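Local coordinates for endo-beta-1,4-glucanase (Bacillus licheniformis, PDB 2JEN), which hydrolyses the beta-1,4-glucan backbone of xyloglucan as a family 12 glycoside hydrolase, and is also classed as a cellulase, at residues T64-S69 and Q250-N255; W139-N144 and S150-A155; N220-A223 and Q227-S230. The protein carries 1 engineered substitution. All coordinates share one frame; numbering follows the deposited sequence.

Interaction 1: residues T64-S69 and Q250-N255; sequences TIYHNS and QINISN
Tyr66 reaches across to Asn252 and Ile251 on the outer beta-sheet of the beta-jelly roll that characterises glycoside hydrolase family 12. The two strands are not neighbours: strand 72-79 runs between them, and the CA atoms of Tyr66 and Asn252 stay 9.3 Å apart. Tyr66 pairs through its backbone with Gly74 of that middle strand, and its ring spans the gap. The first torsion sets CG between the backbone N and the carbonyl carbon (chi1 73°), which lets the phenol lean over the intervening strand. Its side chain crosses that of Asn252 at about a right angle, while ring and amide planes differ by 30°. The phenol OH lies 3.7 Å from Asn252 CB.

Tight packing belongs to the other face of the sheet. There Ile65, Ile251 and Ile253 all press on Trp75 of the middle strand, and Ile251 also meets Tyr124 and Ile126 of strand 118-128. The face bearing Tyr66, Gln250 and Asn252 is looser and polar, and the two segments bury only 114 Å² against each other. A second subunit covers part of it, with its Pro80 packed on Tyr66 and Gln250, and OG1 of its Thr248 hydrogen-bonded to Gln250 NE2. One ordered water bridges the phenol and segment 250-255, hydrogen-bonded to Tyr66 OH at 2.6 Å, to Gln250 OE1 at 2.7 Å and to the main-chain Ile251 O at 2.8 Å.

Interaction 2: residues W139-N144 and S150-A155; sequences WLHNTN and SAPTDA. Engineered in segment 150-155: Ala155 (natural residue Glu). With GLC (alpha-D-glucopyranose), chain B.
His141 NE2 donates a hydrogen bond to Ser150 O at 2.9 Å. The carbonyl oxygen lies in the plane of the imidazole, yet the donor stands well above the carbonyl plane, 53° out of it, away from a lone pair. CG of the histidine lies anti to the carbonyl carbon, beside the backbone N (chi1 -70°), which brings the imidazole alongside Pro152 with NE2 at Ser150 O. On the other ring nitrogen, ND1 is bonded to Ser236 OG, which fixes the ring's rotation. Pro152 CA sits over one face in a CH-pi contact, 3.8 Å from the ring centroid. A leucine here would probably leave Ser150 O and Ser236 OG without these mates and the loop at Ser150-Pro152 less firmly held.

On the Leu140 side of the histidine the chains pair as antiparallel strands of the sheet that lines the glycan cleft. Leu140 N donates to Asp154 O at 2.9 Å. Leu140 O takes Thr153 N at 2.9 Å and, weakly, Asp154 N at 3.5 Å, because Thr153 and Asp154 both face Leu140 in a classic beta bulge. Thr153 OG1 donates to Asp154 OD1 at 2.8 Å; the same carboxylate forms a salt bridge with Lys233, and its OD2 accepts from Asn198 ND2.

Trp139 shares a sheet face with Ala155, an engineered replacement of the natural glutamate. Its CE3 packs on Pro152 CG, its CZ3 on the alanine CB, and its ring edge turns to the bound glucose, with CH2 3.3 Å from the sugar O3.

Interaction 3: residues N220-A223 and Q227-S230; sequences NYLA and QWLS
Leu222 O accepts a nearly straight bond from Trp228 N (2.9 Å, N-H...O angle 167°), a link six residues along the chain that folds segment 227-230 back against the last turns of helix 215-225. Gln227, the first residue to leave the helix, has positive phi (55°) and makes the reversal; its N reaches Ala223 O at 3.3 Å in a weak, bent bond. Water also binds there, donating to Ala223 O and, at 2.7 Å, to Leu229 O, so it joins the helix end to the returning chain.

Apolar side chains pack across the turn. Leu222 CB meets Leu229 CB at 4.1 Å, and its CD2 comes to the edge of the Trp228 indole, in the ring plane, 4.0 Å from CE3. With CG anti to the backbone N (chi1 -173°), Leu229 lays CD2 on Leu222 CB. Ala223 CB lies close to the main-chain Leu229 O at 3.2 Å. Lys186 makes a cation-pi contact with Trp228, while the Leu222 side chain packs on Phe200, Phe202 and Ile156.

The arrangement is a helix ended by a residue in the left-handed (positive phi) conformation, with a wide hydrogen-bonded turn, in the only helix of the chain, which packs against the back of the cleft-forming sheet in the family 12 beta-jelly roll.

Overall arrangement
Interactions 2 and 3 belong to the same side of the fold, whereas interaction 1 lies on the opposite side of the chain's centre, about 28 and 33 Å from them between centres. Interaction 2 is mostly buried, borders the glycan site and combines strand pairing with satisfied polar side chains. Interaction 3, partly buried, relies on main-chain bonds and aliphatic packing at a helix end. Interaction 1 is a small, polar, water-bridged contact within the outer sheet, next to another subunit, although Tyr66 and Ile251 are buried. Interactions 2 and 3 meet directly: Asp154 CG packs on Leu229 CD1 at 3.7 Å, joining the loop after the helix to strand 154-163 of the cleft-forming sheet.

Interaction 1: residues T64-S69 and Q250-N255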
ATOM      1  N   THR A  64      -5.223  -0.241 -11.141  1.00  9.10           N
ATOM      2  CA  THR A  64      -4.184   0.739 -11.492  0.50  7.98           C
ATOM      3  C   THR A  64      -4.066   0.809 -13.016  1.00  8.64           C
ATOM      4  O   THR A  64      -3.912  -0.238 -13.656  1.00 10.77           O
ATOM      5  CB  THR A  64      -2.844   0.259 -10.890  0.50  8.50           C
ATOM      6  OG1 THR A  64      -2.938   0.376  -9.450  0.50  7.22           O
ATOM      7  CG2 THR A  64      -1.584   1.021 -11.434  0.50  9.74           C
ATOM      8  N   ILE A  65      -4.093   2.001 -13.559  1.00  8.14           N
ATOM      9  CA  ILE A  65      -3.840   2.250 -14.962  1.00  8.26           C
ATOM     10  C   ILE A  65      -2.407   2.742 -15.142  1.00  8.24           C
ATOM     11  O   ILE A  65      -1.894   3.430 -14.279  1.00  9.25           O
ATOM     12  CB  ILE A  65      -4.859   3.235 -15.580  1.00  8.42           C
ATOM     13  CG1 ILE A  65      -4.921   4.583 -14.851  1.00  9.05           C
ATOM     14  CG2 ILE A  65      -6.235   2.554 -15.672  1.00  9.77           C
ATOM     15  CD1 ILE A  65      -5.674   5.701 -15.601  1.00 10.04           C
ATOM     16  N   TYR A  66      -1.742   2.378 -16.247  1.00  8.07           N
ATOM     17  CA  TYR A  66      -0.380   2.853 -16.489  1.00  8.33           C
ATOM     18  C   TYR A  66      -0.110   3.127 -17.945  1.00  8.35           C
ATOM     19  O   TYR A  66      -0.689   2.531 -18.848  1.00  9.32           O
ATOM     20  CB  TYR A  66       0.649   1.852 -15.952  1.00  9.07           C
ATOM     21  CG  TYR A  66       0.809   0.570 -16.766  1.00  8.64           C
ATOM     22  CD1 TYR A  66       0.034  -0.551 -16.536  1.00  9.00           C
ATOM     23  CD2 TYR A  66       1.759   0.500 -17.750  1.00  8.93           C
ATOM     24  CE1 TYR A  66       0.217  -1.697 -17.269  1.00  9.81           C
ATOM     25  CE2 TYR A  66       1.955  -0.644 -18.501  1.00  9.90           C
ATOM     26  CZ  TYR A  66       1.160  -1.736 -18.259  1.00  9.06           C
ATOM     27  OH  TYR A  66       1.411  -2.921 -18.954  1.00 10.14           O
ATOM     28  N   HIS A  67       0.820   4.062 -18.146  1.00  8.64           N
ATOM     29  CA  HIS A  67       1.312   4.414 -19.474  1.00  9.19           C
ATOM     30  C   HIS A  67       2.795   4.581 -19.398  1.00  9.70           C
ATOM     31  O   HIS A  67       3.261   5.502 -18.727  1.00 10.32           O
ATOM     32  CB  HIS A  67       0.654   5.726 -19.938  1.00  9.92           C
ATOM     33  CG  HIS A  67       1.082   6.209 -21.291  1.00  9.60           C
ATOM     34  ND1 HIS A  67       2.180   7.024 -21.464  1.00 11.85           N
ATOM     35  CD2 HIS A  67       0.558   6.007 -22.521  1.00 10.46           C
ATOM     36  CE1 HIS A  67       2.322   7.282 -22.754  1.00 11.54           C
ATOM     37  NE2 HIS A  67       1.342   6.690 -23.422  1.00 10.98           N
ATOM     38  N   ASN A  68       3.543   3.699 -20.055  1.00  9.34           N
ATOM     39  CA  ASN A  68       4.995   3.863 -20.203  1.00 10.03           C
ATOM     40  C   ASN A  68       5.326   4.578 -21.520  1.00  9.97           C
ATOM     41  O   ASN A  68       6.170   5.455 -21.554  1.00 12.47           O
ATOM     42  CB  ASN A  68       5.710   2.521 -20.125  1.00  9.97           C
ATOM     43  CG  ASN A  68       5.483   1.799 -18.824  1.00  9.67           C
ATOM     44  OD1 ASN A  68       5.335   2.438 -17.762  1.00 10.35           O
ATOM     45  ND2 ASN A  68       5.446   0.470 -18.885  1.00 10.43           N
ATOM     46  N   SER A  69       4.665   4.163 -22.583  1.00  9.98           N
ATOM     47  CA  SER A  69       4.710   4.827 -23.879  1.00 10.81           C
ATOM     48  C   SER A  69       3.391   4.537 -24.597  1.00 11.64           C
ATOM     49  O   SER A  69       2.600   3.690 -24.153  1.00 11.22           O
ATOM     50  CB  SER A  69       5.850   4.285 -24.727  1.00 11.36           C
ATOM     51  OG  SER A  69       5.535   3.008 -25.219  1.00 12.51           O
ATOM     52  N   GLN A 250      -3.875  -8.590 -15.360  1.00  9.22           N
ATOM     53  CA  GLN A 250      -3.458  -7.405 -16.027  1.00 10.21           C
ATOM     54  C   GLN A 250      -3.585  -7.560 -17.525  1.00  9.47           C
ATOM     55  O   GLN A 250      -3.608  -8.695 -18.052  1.00 10.17           O
ATOM     56  CB  GLN A 250      -2.019  -7.088 -15.666  1.00 10.69           C
ATOM     57  CG  GLN A 250      -0.996  -8.044 -16.232  1.00 12.05           C
ATOM     58  CD  GLN A 250       0.376  -7.797 -15.676  1.00 11.95           C
ATOM     59  OE1 GLN A 250       1.019  -6.769 -15.980  1.00 13.07           O
ATOM     60  NE2 GLN A 250       0.844  -8.732 -14.849  1.00 14.31           N
ATOM     61  N   ILE A 251      -3.630  -6.424 -18.193  1.00  9.28           N
ATOM     62  CA  ILE A 251      -3.494  -6.329 -19.628  1.00  9.44           C
ATOM     63  C   ILE A 251      -2.324  -5.432 -19.954  1.00  9.56           C
ATOM     64  O   ILE A 251      -2.030  -4.471 -19.228  1.00  9.42           O
ATOM     65  CB  ILE A 251      -4.783  -5.758 -20.286  1.00  9.91           C
ATOM     66  CG1 ILE A 251      -4.805  -5.945 -21.820  1.00 10.47           C
ATOM     67  CG2 ILE A 251      -5.003  -4.281 -19.941  1.00 11.30           C
ATOM     68  CD1 ILE A 251      -6.162  -5.685 -22.476  1.00 11.31           C
ATOM     69  N   ASN A 252      -1.675  -5.717 -21.080  1.00  9.67           N
ATOM     70  CA  ASN A 252      -0.721  -4.817 -21.668  1.00  9.06           C
ATOM     71  C   ASN A 252      -1.104  -4.644 -23.117  1.00  9.77           C
ATOM     72  O   ASN A 252      -1.460  -5.627 -23.797  1.00 11.20           O
ATOM     73  CB  ASN A 252       0.701  -5.372 -21.565  1.00 10.23           C
ATOM     74  CG  ASN A 252       1.689  -4.507 -22.263  1.00 11.13           C
ATOM     75  OD1 ASN A 252       2.292  -3.532 -21.663  1.00 13.59           O
ATOM     76  ND2 ASN A 252       1.869  -4.787 -23.510  1.00  8.43           N
ATOM     77  N   ILE A 253      -1.094  -3.413 -23.581  1.00 10.02           N
ATOM     78  CA  ILE A 253      -1.419  -3.033 -24.925  1.00 11.07           C
ATOM     79  C   ILE A 253      -0.150  -2.545 -25.617  1.00 11.20           C
ATOM     80  O   ILE A 253       0.569  -1.683 -25.090  1.00 11.32           O
ATOM     81  CB  ILE A 253      -2.491  -1.951 -24.943  1.00 10.85           C
ATOM     82  CG1 ILE A 253      -3.790  -2.533 -24.367  1.00 13.37           C
ATOM     83  CG2 ILE A 253      -2.677  -1.378 -26.350  1.00 12.70           C
ATOM     84  CD1 ILE A 253      -4.852  -1.503 -24.087  1.00 15.08           C
ATOM     85  N   SER A 254       0.154  -3.143 -26.782  1.00 11.48           N
ATOM     86  CA  SER A 254       1.390  -2.881 -27.521  1.00 12.17           C
ATOM     87  C   SER A 254       1.147  -2.106 -28.812  1.00 12.83           C
ATOM     88  O   SER A 254       2.089  -1.614 -29.423  1.00 14.55           O
ATOM     89  CB  SER A 254       2.117  -4.199 -27.840  1.00 12.39           C
ATOM     90  OG  SER A 254       1.332  -4.979 -28.715  1.00 14.08           O
ATOM     91  N   ASN A 255      -0.114  -1.956 -29.208  1.00 13.23           N
ATOM     92  CA  ASN A 255      -0.487  -1.160 -30.360  1.00 13.65           C
ATOM     93  C   ASN A 255      -1.904  -0.677 -30.166  1.00 12.59           C
ATOM     94  O   ASN A 255      -2.770  -1.453 -29.761  1.00 12.44           O
ATOM     95  CB  ASN A 255      -0.378  -1.942 -31.673  1.00 15.85           C
ATOM     96  CG  ASN A 255      -0.438  -1.031 -32.883  1.00 19.30           C
ATOM     97  OD1 ASN A 255       0.176   0.038 -32.920  1.00 21.83           O
ATOM     98  ND2 ASN A 255      -1.221  -1.426 -33.853  1.00 24.45           N
TER
HETATM   99  O   HOH W   1       0.352  -5.115 -18.004  1.00 11.99           O

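Interaction 2: residues W139-N144 and S150-A155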
ATOM      1  N   TRP A 139     -20.193   4.017 -28.327  1.00 11.04           N
ATOM      2  CA  TRP A 139     -21.380   4.708 -27.873  1.00 11.18           C
ATOM      3  C   TRP A 139     -21.951   5.560 -28.983  1.00 12.54           C
ATOM      4  O   TRP A 139     -21.199   6.224 -29.704  1.00 12.62           O
ATOM      5  CB  TRP A 139     -21.072   5.603 -26.689  1.00 12.37           C
ATOM      6  CG  TRP A 139     -20.719   4.889 -25.452  1.00 12.06           C
ATOM      7  CD1 TRP A 139     -19.494   4.862 -24.819  1.00 12.88           C
ATOM      8  CD2 TRP A 139     -21.615   4.121 -24.643  1.00 12.30           C
ATOM      9  NE1 TRP A 139     -19.591   4.106 -23.676  1.00 13.75           N
ATOM     10  CE2 TRP A 139     -20.891   3.648 -23.545  1.00 12.96           C
ATOM     11  CE3 TRP A 139     -22.967   3.792 -24.739  1.00 12.36           C
ATOM     12  CZ2 TRP A 139     -21.468   2.887 -22.567  1.00 13.16           C
ATOM     13  CZ3 TRP A 139     -23.534   3.045 -23.755  1.00 12.74           C
ATOM     14  CH2 TRP A 139     -22.804   2.598 -22.676  1.00 12.45           C
ATOM     15  N   LEU A 140     -23.285   5.544 -29.098  1.00 12.62           N
ATOM     16  CA  LEU A 140     -23.993   6.376 -30.061  1.00 12.67           C
ATOM     17  C   LEU A 140     -25.067   7.192 -29.362  1.00 12.74           C
ATOM     18  O   LEU A 140     -25.617   6.794 -28.337  1.00 13.05           O
ATOM     19  CB  LEU A 140     -24.616   5.513 -31.175  1.00 12.74           C
ATOM     20  CG  LEU A 140     -23.644   4.655 -31.977  1.00 13.30           C
ATOM     21  CD1 LEU A 140     -23.464   3.251 -31.442  1.00 15.40           C
ATOM     22  CD2 LEU A 140     -24.061   4.645 -33.466  1.00 15.85           C
ATOM     23  N   HIS A 141     -25.331   8.361 -29.947  1.00 12.76           N
ATOM     24  CA  HIS A 141     -26.356   9.294 -29.488  1.00 12.97           C
ATOM     25  C   HIS A 141     -27.140   9.807 -30.683  1.00 14.50           C
ATOM     26  O   HIS A 141     -26.681   9.734 -31.818  1.00 14.39           O
ATOM     27  CB  HIS A 141     -25.729  10.509 -28.806  1.00 13.04           C
ATOM     28  CG  HIS A 141     -25.097  10.244 -27.468  1.00 13.31           C
ATOM     29  ND1 HIS A 141     -23.786   9.807 -27.322  1.00 13.01           N
ATOM     30  CD2 HIS A 141     -25.570  10.468 -26.223  1.00 14.19           C
ATOM     31  CE1 HIS A 141     -23.521   9.729 -26.019  1.00 12.71           C
ATOM     32  NE2 HIS A 141     -24.582  10.135 -25.338  1.00 12.70           N
ATOM     33  N   ASN A 142     -28.293  10.412 -30.404  1.00 15.80           N
ATOM     34  CA  ASN A 142     -28.959  11.221 -31.431  1.00 17.00           C
ATOM     35  C   ASN A 142     -28.296  12.592 -31.624  1.00 17.91           C
ATOM     36  O   ASN A 142     -28.302  13.193 -32.749  1.00 22.73           O
ATOM     37  CB  ASN A 142     -30.424  11.452 -31.083  1.00 19.75           C
ATOM     38  CG  ASN A 142     -31.222  10.300 -31.241  1.00 22.51           C
ATOM     39  OD1 ASN A 142     -31.118   9.595 -32.235  1.00 27.72           O
ATOM     40  ND2 ASN A 142     -32.153  10.110 -30.305  1.00 27.45           N
ATOM     41  N   THR A 143     -27.800  13.156 -30.512  0.50 16.78           N
ATOM     42  CA  THR A 143     -27.151  14.492 -30.429  0.50 15.61           C
ATOM     43  C   THR A 143     -25.667  14.438 -30.877  0.50 15.73           C
ATOM     44  O   THR A 143     -24.988  13.478 -30.553  0.50 14.74           O
ATOM     45  CB  THR A 143     -27.222  15.082 -28.952  0.50 15.93           C
ATOM     46  OG1 THR A 143     -26.726  16.433 -28.912  0.50 15.66           O
ATOM     47  CG2 THR A 143     -26.419  14.233 -27.949  0.50 16.01           C
ATOM     48  N   ASN A 144     -25.191  15.474 -31.595  1.00 16.41           N
ATOM     49  CA  ASN A 144     -23.770  15.707 -31.851  1.00 16.89           C
ATOM     50  C   ASN A 144     -23.170  16.671 -30.830  1.00 17.03           C
ATOM     51  O   ASN A 144     -22.029  17.134 -31.013  1.00 17.80           O
ATOM     52  CB  ASN A 144     -23.510  16.195 -33.265  1.00 17.71           C
ATOM     53  CG  ASN A 144     -24.080  17.562 -33.532  1.00 18.97           C
ATOM     54  OD1 ASN A 144     -24.876  18.085 -32.751  1.00 20.87           O
ATOM     55  ND2 ASN A 144     -23.689  18.142 -34.682  1.00 23.38           N
ATOM     56  N   SER A 150     -25.666  13.198 -20.970  1.00 16.80           N
ATOM     57  CA  SER A 150     -26.385  12.745 -22.150  1.00 16.59           C
ATOM     58  C   SER A 150     -26.394  11.234 -22.224  1.00 16.05           C
ATOM     59  O   SER A 150     -25.396  10.625 -22.580  1.00 14.91           O
ATOM     60  CB  SER A 150     -25.759  13.304 -23.428  1.00 16.26           C
ATOM     61  OG  SER A 150     -25.699  14.729 -23.445  1.00 18.14           O
ATOM     62  N   ALA A 151     -27.544  10.606 -21.943  1.00 15.68           N
ATOM     63  CA  ALA A 151     -27.624   9.148 -22.005  1.00 15.46           C
ATOM     64  C   ALA A 151     -27.524   8.697 -23.445  1.00 14.21           C
ATOM     65  O   ALA A 151     -28.217   9.229 -24.308  1.00 15.26           O
ATOM     66  CB  ALA A 151     -28.971   8.631 -21.405  1.00 16.67           C
ATOM     67  N   PRO A 152     -26.644   7.731 -23.744  1.00 13.90           N
ATOM     68  CA  PRO A 152     -26.586   7.173 -25.096  1.00 13.72           C
ATOM     69  C   PRO A 152     -27.888   6.526 -25.523  1.00 13.38           C
ATOM     70  O   PRO A 152     -28.713   6.134 -24.683  1.00 13.97           O
ATOM     71  CB  PRO A 152     -25.483   6.121 -24.994  1.00 13.89           C
ATOM     72  CG  PRO A 152     -24.641   6.578 -23.878  1.00 15.11           C
ATOM     73  CD  PRO A 152     -25.593   7.161 -22.884  1.00 14.06           C
ATOM     74  N   THR A 153     -28.019   6.375 -26.831  1.00 13.29           N
ATOM     75  CA  THR A 153     -29.127   5.619 -27.389  1.00 12.72           C
ATOM     76  C   THR A 153     -28.776   4.161 -27.691  1.00 12.69           C
ATOM     77  O   THR A 153     -29.651   3.279 -27.703  1.00 12.76           O
ATOM     78  CB  THR A 153     -29.653   6.283 -28.687  1.00 13.88           C
ATOM     79  OG1 THR A 153     -28.573   6.410 -29.602  1.00 15.26           O
ATOM     80  CG2 THR A 153     -30.230   7.649 -28.387  1.00 16.00           C
ATOM     81  N   ASP A 154     -27.508   3.883 -27.952  1.00 12.44           N
ATOM     82  CA  ASP A 154     -27.051   2.574 -28.338  1.00 12.43           C
ATOM     83  C   ASP A 154     -25.595   2.388 -27.931  1.00 12.27           C
ATOM     84  O   ASP A 154     -24.816   3.338 -27.906  1.00 12.59           O
ATOM     85  CB  ASP A 154     -27.083   2.396 -29.868  1.00 12.72           C
ATOM     86  CG  ASP A 154     -28.435   2.693 -30.495  1.00 14.11           C
ATOM     87  OD1 ASP A 154     -28.714   3.871 -30.771  1.00 15.76           O
ATOM     88  OD2 ASP A 154     -29.223   1.741 -30.704  1.00 15.53           O
ATOM     89  N   ALA A 155     -25.277   1.140 -27.637  1.00 12.37           N
ATOM     90  CA  ALA A 155     -23.935   0.657 -27.423  1.00 11.96           C
ATOM     91  C   ALA A 155     -23.668  -0.500 -28.360  1.00 11.35           C
ATOM     92  O   ALA A 155     -24.521  -1.395 -28.494  1.00 12.25           O
ATOM     93  CB  ALA A 155     -23.729   0.199 -25.991  1.00 13.15           C
TER
HETATM   94  C1  GLC B   1     -21.921  -2.373 -21.925  0.50 21.68           C
HETATM   95  C2  GLC B   1     -22.945  -1.596 -21.101  0.50 21.90           C
HETATM   96  C3  GLC B   1     -22.398  -0.219 -20.833  0.50 20.63           C
HETATM   97  C4  GLC B   1     -21.113  -0.357 -20.025  0.50 19.70           C
HETATM   98  C5  GLC B   1     -20.166  -1.186 -20.903  0.50 19.02           C
HETATM   99  C6  GLC B   1     -18.735  -1.299 -20.362  0.50 17.83           C
HETATM  100  O1  GLC B   1     -22.364  -3.652 -22.284  0.50 25.97           O
HETATM  101  O2  GLC B   1     -24.192  -1.381 -21.722  0.50 21.91           O
HETATM  102  O3  GLC B   1     -23.476   0.497 -20.226  0.50 21.86           O
HETATM  103  O4  GLC B   1     -20.522   0.906 -19.809  0.50 17.91           O
HETATM  104  O5  GLC B   1     -20.747  -2.463 -21.123  0.50 21.15           O
HETATM  105  O6  GLC B   1     -18.711  -1.803 -19.043  0.50 14.49           O

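Interaction 3: residues N220-A223 and Q227-S230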
ATOM      1  N   ASN A 220     -22.901  -0.788 -40.389  1.00 14.90           N
ATOM      2  CA  ASN A 220     -23.631  -1.136 -41.636  1.00 15.13           C
ATOM      3  C   ASN A 220     -24.407  -2.433 -41.499  1.00 14.96           C
ATOM      4  O   ASN A 220     -25.532  -2.548 -42.000  1.00 15.71           O
ATOM      5  CB  ASN A 220     -22.665  -1.249 -42.807  1.00 15.74           C
ATOM      6  CG  ASN A 220     -22.314   0.097 -43.411  1.00 17.28           C
ATOM      7  OD1 ASN A 220     -22.923   1.140 -43.094  1.00 19.89           O
ATOM      8  ND2 ASN A 220     -21.316   0.076 -44.306  1.00 22.62           N
ATOM      9  N   TYR A 221     -23.847  -3.439 -40.832  1.00 14.41           N
ATOM     10  CA  TYR A 221     -24.601  -4.677 -40.574  1.00 14.43           C
ATOM     11  C   TYR A 221     -25.831  -4.344 -39.761  1.00 14.71           C
ATOM     12  O   TYR A 221     -26.931  -4.750 -40.109  1.00 14.61           O
ATOM     13  CB  TYR A 221     -23.725  -5.736 -39.907  1.00 13.95           C
ATOM     14  CG  TYR A 221     -24.467  -6.840 -39.209  1.00 13.80           C
ATOM     15  CD1 TYR A 221     -24.950  -7.942 -39.920  1.00 13.89           C
ATOM     16  CD2 TYR A 221     -24.722  -6.810 -37.839  1.00 13.74           C
ATOM     17  CE1 TYR A 221     -25.578  -9.004 -39.258  1.00 13.47           C
ATOM     18  CE2 TYR A 221     -25.329  -7.836 -37.190  1.00 13.73           C
ATOM     19  CZ  TYR A 221     -25.782  -8.921 -37.894  1.00 13.22           C
ATOM     20  OH  TYR A 221     -26.401  -9.916 -37.201  1.00 14.28           O
ATOM     21  N   LEU A 222     -25.692  -3.602 -38.679  1.00 14.31           N
ATOM     22  CA  LEU A 222     -26.840  -3.316 -37.832  1.00 14.74           C
ATOM     23  C   LEU A 222     -27.905  -2.473 -38.542  1.00 15.45           C
ATOM     24  O   LEU A 222     -29.093  -2.696 -38.348  1.00 16.57           O
ATOM     25  CB  LEU A 222     -26.357  -2.648 -36.532  1.00 14.54           C
ATOM     26  CG  LEU A 222     -25.514  -3.503 -35.603  1.00 13.25           C
ATOM     27  CD1 LEU A 222     -24.929  -2.604 -34.492  1.00 15.31           C
ATOM     28  CD2 LEU A 222     -26.296  -4.661 -35.029  1.00 14.75           C
ATOM     29  N   ALA A 223     -27.474  -1.498 -39.331  1.00 15.50           N
ATOM     30  CA  ALA A 223     -28.390  -0.597 -40.015  1.00 16.20           C
ATOM     31  C   ALA A 223     -28.991  -1.226 -41.254  1.00 17.90           C
ATOM     32  O   ALA A 223     -30.224  -1.283 -41.389  1.00 20.65           O
ATOM     33  CB  ALA A 223     -27.655   0.700 -40.366  1.00 16.91           C
ATOM     34  N   GLN A 227     -31.723  -3.736 -39.839  1.00 16.02           N
ATOM     35  CA  GLN A 227     -32.665  -2.636 -39.610  1.00 17.61           C
ATOM     36  C   GLN A 227     -32.890  -2.321 -38.118  1.00 17.61           C
ATOM     37  O   GLN A 227     -33.985  -1.957 -37.661  1.00 19.26           O
ATOM     38  CB  GLN A 227     -33.998  -2.896 -40.323  1.00 19.40           C
ATOM     39  CG  GLN A 227     -33.835  -3.074 -41.848  1.00 23.61           C
ATOM     40  CD  GLN A 227     -33.407  -4.463 -42.260  1.00 27.97           C
ATOM     41  OE1 GLN A 227     -32.580  -4.617 -43.168  1.00 35.12           O
ATOM     42  NE2 GLN A 227     -33.988  -5.494 -41.619  1.00 31.38           N
ATOM     43  N   TRP A 228     -31.772  -2.329 -37.385  1.00 16.35           N
ATOM     44  CA  TRP A 228     -31.758  -2.082 -35.948  1.00 16.99           C
ATOM     45  C   TRP A 228     -31.119  -0.764 -35.539  1.00 17.82           C
ATOM     46  O   TRP A 228     -31.059  -0.448 -34.348  1.00 20.03           O
ATOM     47  CB  TRP A 228     -31.017  -3.223 -35.257  1.00 16.66           C
ATOM     48  CG  TRP A 228     -31.756  -4.473 -35.178  1.00 16.84           C
ATOM     49  CD1 TRP A 228     -33.113  -4.645 -35.354  1.00 17.48           C
ATOM     50  CD2 TRP A 228     -31.226  -5.750 -34.920  1.00 16.28           C
ATOM     51  NE1 TRP A 228     -33.437  -5.945 -35.192  1.00 18.18           N
ATOM     52  CE2 TRP A 228     -32.313  -6.666 -34.956  1.00 15.33           C
ATOM     53  CE3 TRP A 228     -29.944  -6.227 -34.654  1.00 17.46           C
ATOM     54  CZ2 TRP A 228     -32.163  -8.007 -34.686  1.00 18.98           C
ATOM     55  CZ3 TRP A 228     -29.794  -7.628 -34.462  1.00 18.19           C
ATOM     56  CH2 TRP A 228     -30.895  -8.470 -34.475  1.00 17.13           C
ATOM     57  N   LEU A 229     -30.625   0.015 -36.488  1.00 17.04           N
ATOM     58  CA  LEU A 229     -29.894   1.230 -36.179  1.00 17.82           C
ATOM     59  C   LEU A 229     -30.121   2.230 -37.297  1.00 17.59           C
ATOM     60  O   LEU A 229     -29.893   1.900 -38.471  1.00 19.97           O
ATOM     61  CB  LEU A 229     -28.415   0.875 -36.040  1.00 18.19           C
ATOM     62  CG  LEU A 229     -27.453   1.957 -35.557  1.00 17.76           C
ATOM     63  CD1 LEU A 229     -27.810   2.427 -34.144  1.00 17.95           C
ATOM     64  CD2 LEU A 229     -26.061   1.380 -35.612  1.00 17.86           C
ATOM     65  N   SER A 230     -30.551   3.434 -36.934  1.00 16.72           N
ATOM     66  CA  SER A 230     -30.722   4.512 -37.880  1.00 17.46           C
ATOM     67  C   SER A 230     -29.420   5.213 -38.214  1.00 18.12           C
ATOM     68  O   SER A 230     -28.648   5.542 -37.324  1.00 17.81           O
ATOM     69  CB  SER A 230     -31.705   5.525 -37.318  1.00 19.06           C
ATOM     70  OG  SER A 230     -31.761   6.671 -38.171  1.00 21.07           O
TER
HETATM   71  O   HOH W   2     -31.897   0.658 -39.785  1.00 42.00           O